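Local coordinates for protein 5-formyl-3-hydroxy-2-methylpyridine 4-carboxylate 5-dehydrogenase (PDB 4OM8) that oxidises the pyridine aldehyde FHMPC with NAD(+) in vitamin B6 degradation and can also reduce it with NADH to 4-pyridoxic acid, at residues A[15-20]-A[136-141]. Sequence-based numbering, arbitrary orientation.
Sequences PGMAAR and MHWSNP. With NAD (nicotinamide-adenine-dinucleotide), chain C.
The indole NE1 of Trp138 donates a weak hydrogen bond to Met136 SD (3.5 Å, N-H...S 151°), while Met17 SD, from the facing helix, lies over the ring face. Met17 illustrates how a flexible thioether can follow a flat ring. With CG anti to the backbone N (chi1 -173°), the chain runs out over one indole face and then bends at chi3 (-64°), keeping the methyl over the ring system. Met17 CG sits 3.7 Å from the centroid of the Trp138 six-membered ring, a CH-pi contact almost along the ring normal; Met17 SD is 4.3 Å from the centroid of the five-membered ring, a Met-aromatic contact; Met17 CE ends 3.7 Å from Trp138 CD1. Arg20 CG comes up at the ring edge, 4.4 Å from Trp138 CZ3, and Arg20 NH2 hydrogen-bonds to Ile171 O.

The Trp138 backbone meets the cofactor: its O is 3.1 Å from NAD C5N. In the preceding residue, considered important for catalysis, His137 NE2 is 3.7 Å from NAD C5N; hydrogen bonds join His137 NE2 to Ser116 OG and His137 ND1 to Glu149 OE1, together fixing the ring's rotation.

This buried packing thus joins the first helix of the Rossmann fold, 14-23, whose Pro15 and Ala19 pack on helix 35-54, to segment 136-141, at the C-terminal end of the strand that runs between strands 110-113 and 147-151.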
loop_
_atom_site.group_PDB
_atom_site.type_symbol
_atom_site.label_atom_id
_atom_site.label_comp_id
_atom_site.label_asym_id
_atom_site.label_seq_id
_atom_site.Cartn_x
_atom_site.Cartn_y
_atom_site.Cartn_z
ATOM N N PRO A 15 -4.253 -24.871 3.189
ATOM C CA PRO A 15 -3.311 -25.611 2.346
ATOM C C PRO A 15 -1.975 -24.906 2.143
ATOM O O PRO A 15 -0.938 -25.556 2.229
ATOM C CB PRO A 15 -4.063 -25.734 1.023
ATOM C CG PRO A 15 -5.485 -25.746 1.434
ATOM C CD PRO A 15 -5.577 -24.765 2.553
ATOM N N GLY A 16 -1.992 -23.607 1.874
ATOM C CA GLY A 16 -0.745 -22.885 1.689
ATOM C C GLY A 16 0.064 -22.785 2.970
ATOM O O GLY A 16 1.301 -22.824 2.952
ATOM N N MET A 17 -0.640 -22.636 4.089
ATOM C CA MET A 17 -0.005 -22.616 5.398
ATOM C C MET A 17 0.723 -23.941 5.662
ATOM O O MET A 17 1.884 -23.962 6.108
ATOM C CB MET A 17 -1.050 -22.367 6.480
ATOM C CG MET A 17 -0.448 -22.163 7.849
ATOM S SD MET A 17 -1.700 -22.124 9.153
ATOM C CE MET A 17 -2.624 -20.650 8.704
ATOM N N ALA A 18 0.026 -25.040 5.385
ATOM C CA ALA A 18 0.601 -26.370 5.589
ATOM C C ALA A 18 1.827 -26.566 4.704
ATOM O O ALA A 18 2.889 -26.996 5.175
ATOM C CB ALA A 18 -0.444 -27.454 5.306
ATOM N N ALA A 19 1.691 -26.234 3.430
ATOM C CA ALA A 19 2.807 -26.376 2.501
ATOM C C ALA A 19 4.015 -25.542 2.943
ATOM O O ALA A 19 5.150 -26.012 2.903
ATOM C CB ALA A 19 2.372 -25.982 1.105
ATOM N N ARG A 20 3.768 -24.308 3.383
ATOM C CA ARG A 20 4.871 -23.414 3.707
ATOM C C ARG A 20 5.592 -23.877 4.955
ATOM O O ARG A 20 6.817 -23.787 5.038
ATOM C CB ARG A 20 4.383 -21.973 3.901
ATOM C CG ARG A 20 5.512 -20.997 4.226
ATOM C CD ARG A 20 6.517 -20.986 3.098
ATOM N NE ARG A 20 7.685 -20.138 3.336
ATOM C CZ ARG A 20 8.791 -20.546 3.950
ATOM N NH1 ARG A 20 8.878 -21.789 4.427
ATOM N NH2 ARG A 20 9.818 -19.714 4.086
ATOM N N MET A 136 -1.322 -16.075 15.943
ATOM C CA MET A 136 -0.357 -16.217 14.860
ATOM C C MET A 136 -1.137 -15.925 13.589
ATOM O O MET A 136 -1.780 -16.809 13.019
ATOM C CB MET A 136 0.256 -17.620 14.835
ATOM C CG MET A 136 1.356 -17.816 13.815
ATOM S SD MET A 136 1.728 -19.578 13.672
ATOM C CE MET A 136 3.287 -19.517 12.778
ATOM N N HIS A 137 -1.102 -14.663 13.169
ATOM C CA HIS A 137 -2.027 -14.186 12.161
ATOM C C HIS A 137 -1.339 -14.085 10.805
ATOM O O HIS A 137 -0.532 -13.192 10.571
ATOM C CB HIS A 137 -2.605 -12.838 12.583
ATOM C CG HIS A 137 -3.546 -12.252 11.586
ATOM N ND1 HIS A 137 -3.274 -11.076 10.923
ATOM C CD2 HIS A 137 -4.749 -12.678 11.131
ATOM C CE1 HIS A 137 -4.274 -10.797 10.106
ATOM N NE2 HIS A 137 -5.185 -11.749 10.216
ATOM N N TRP A 138 -1.654 -15.042 9.942
ATOM C CA TRP A 138 -1.125 -15.099 8.593
ATOM C C TRP A 138 -1.926 -14.195 7.673
ATOM O O TRP A 138 -2.967 -13.663 8.063
ATOM C CB TRP A 138 -1.173 -16.530 8.071
ATOM C CG TRP A 138 -0.353 -17.532 8.839
ATOM C CD1 TRP A 138 -0.513 -17.919 10.149
ATOM C CD2 TRP A 138 0.726 -18.308 8.320
ATOM N NE1 TRP A 138 0.421 -18.883 10.476
ATOM C CE2 TRP A 138 1.195 -19.134 9.370
ATOM C CE3 TRP A 138 1.352 -18.380 7.068
ATOM C CZ2 TRP A 138 2.253 -20.025 9.197
ATOM C CZ3 TRP A 138 2.413 -19.259 6.902
ATOM C CH2 TRP A 138 2.850 -20.073 7.961
ATOM N N SER A 139 -1.437 -14.021 6.450
ATOM C CA SER A 139 -2.156 -13.243 5.442
ATOM C C SER A 139 -2.402 -14.071 4.183
ATOM O O SER A 139 -1.650 -14.995 3.888
ATOM C CB SER A 139 -1.380 -11.966 5.090
ATOM O OG SER A 139 -1.350 -11.052 6.183
ATOM N N ASN A 140 -3.461 -13.742 3.446
ATOM C CA ASN A 140 -3.816 -14.501 2.250
ATOM C C ASN A 140 -3.101 -13.957 1.021
ATOM O O ASN A 140 -3.161 -12.759 0.775
ATOM C CB ASN A 140 -5.329 -14.452 2.046
ATOM C CG ASN A 140 -5.790 -15.306 0.884
ATOM O OD1 ASN A 140 -5.289 -16.406 0.664
ATOM N ND2 ASN A 140 -6.782 -14.809 0.151
ATOM N N PRO A 141 -2.411 -14.821 0.253
ATOM C CA PRO A 141 -2.222 -16.269 0.408
ATOM C C PRO A 141 -1.092 -16.585 1.377
ATOM O O PRO A 141 -0.029 -15.978 1.313
ATOM C CB PRO A 141 -1.877 -16.739 -1.026
ATOM C CG PRO A 141 -2.172 -15.533 -1.922
ATOM C CD PRO A 141 -1.893 -14.355 -1.043
HETATM P PA NAD C . -12.645 -20.655 5.607
HETATM O O1A NAD C . -14.122 -20.433 5.885
HETATM O O2A NAD C . -12.113 -20.591 4.184
HETATM O O5B NAD C . -12.245 -22.088 6.221
HETATM C C5B NAD C . -12.692 -22.515 7.509
HETATM C C4B NAD C . -12.539 -24.027 7.571
HETATM O O4B NAD C . -12.753 -24.473 8.911
HETATM C C3B NAD C . -13.569 -24.725 6.684
HETATM O O3B NAD C . -12.914 -25.596 5.753
HETATM C C2B NAD C . -14.439 -25.491 7.673
HETATM O O2B NAD C . -14.961 -26.731 7.173
HETATM C C1B NAD C . -13.472 -25.713 8.819
HETATM N N9A NAD C . -14.078 -26.006 10.129
HETATM C C8A NAD C . -15.224 -25.527 10.641
HETATM N N7A NAD C . -15.428 -26.012 11.891
HETATM C C5A NAD C . -14.393 -26.813 12.193
HETATM C C6A NAD C . -13.980 -27.641 13.339
HETATM N N6A NAD C . -14.733 -27.715 14.463
HETATM N N1A NAD C . -12.821 -28.327 13.230
HETATM C C2A NAD C . -12.059 -28.271 12.124
HETATM N N3A NAD C . -12.376 -27.539 11.044
HETATM C C4A NAD C . -13.512 -26.809 11.024
HETATM O O3 NAD C . -11.842 -19.674 6.603
HETATM P PN NAD C . -10.416 -18.980 6.330
HETATM O O1N NAD C . -10.600 -17.800 5.394
HETATM O O2N NAD C . -9.349 -20.001 6.004
HETATM O O5D NAD C . -10.089 -18.377 7.778
HETATM C C5D NAD C . -9.861 -19.221 8.914
HETATM C C4D NAD C . -9.421 -18.330 10.069
HETATM O O4D NAD C . -8.296 -17.576 9.628
HETATM C C3D NAD C . -10.480 -17.311 10.461
HETATM O O3D NAD C . -10.308 -17.041 11.855
HETATM C C2D NAD C . -10.100 -16.066 9.683
HETATM O O2D NAD C . -10.504 -14.867 10.352
HETATM C C1D NAD C . -8.585 -16.173 9.661
HETATM N N1N NAD C . -7.930 -15.506 8.524
HETATM C C2N NAD C . -8.506 -15.411 7.308
HETATM C C3N NAD C . -7.824 -14.785 6.261
HETATM C C7N NAD C . -8.421 -14.611 4.889
HETATM O O7N NAD C . -9.259 -15.383 4.447
HETATM N N7N NAD C . -8.010 -13.559 4.183
HETATM C C4N NAD C . -6.551 -14.269 6.479
HETATM C C5N NAD C . -5.982 -14.396 7.738
HETATM C C6N NAD C . -6.697 -15.031 8.743
#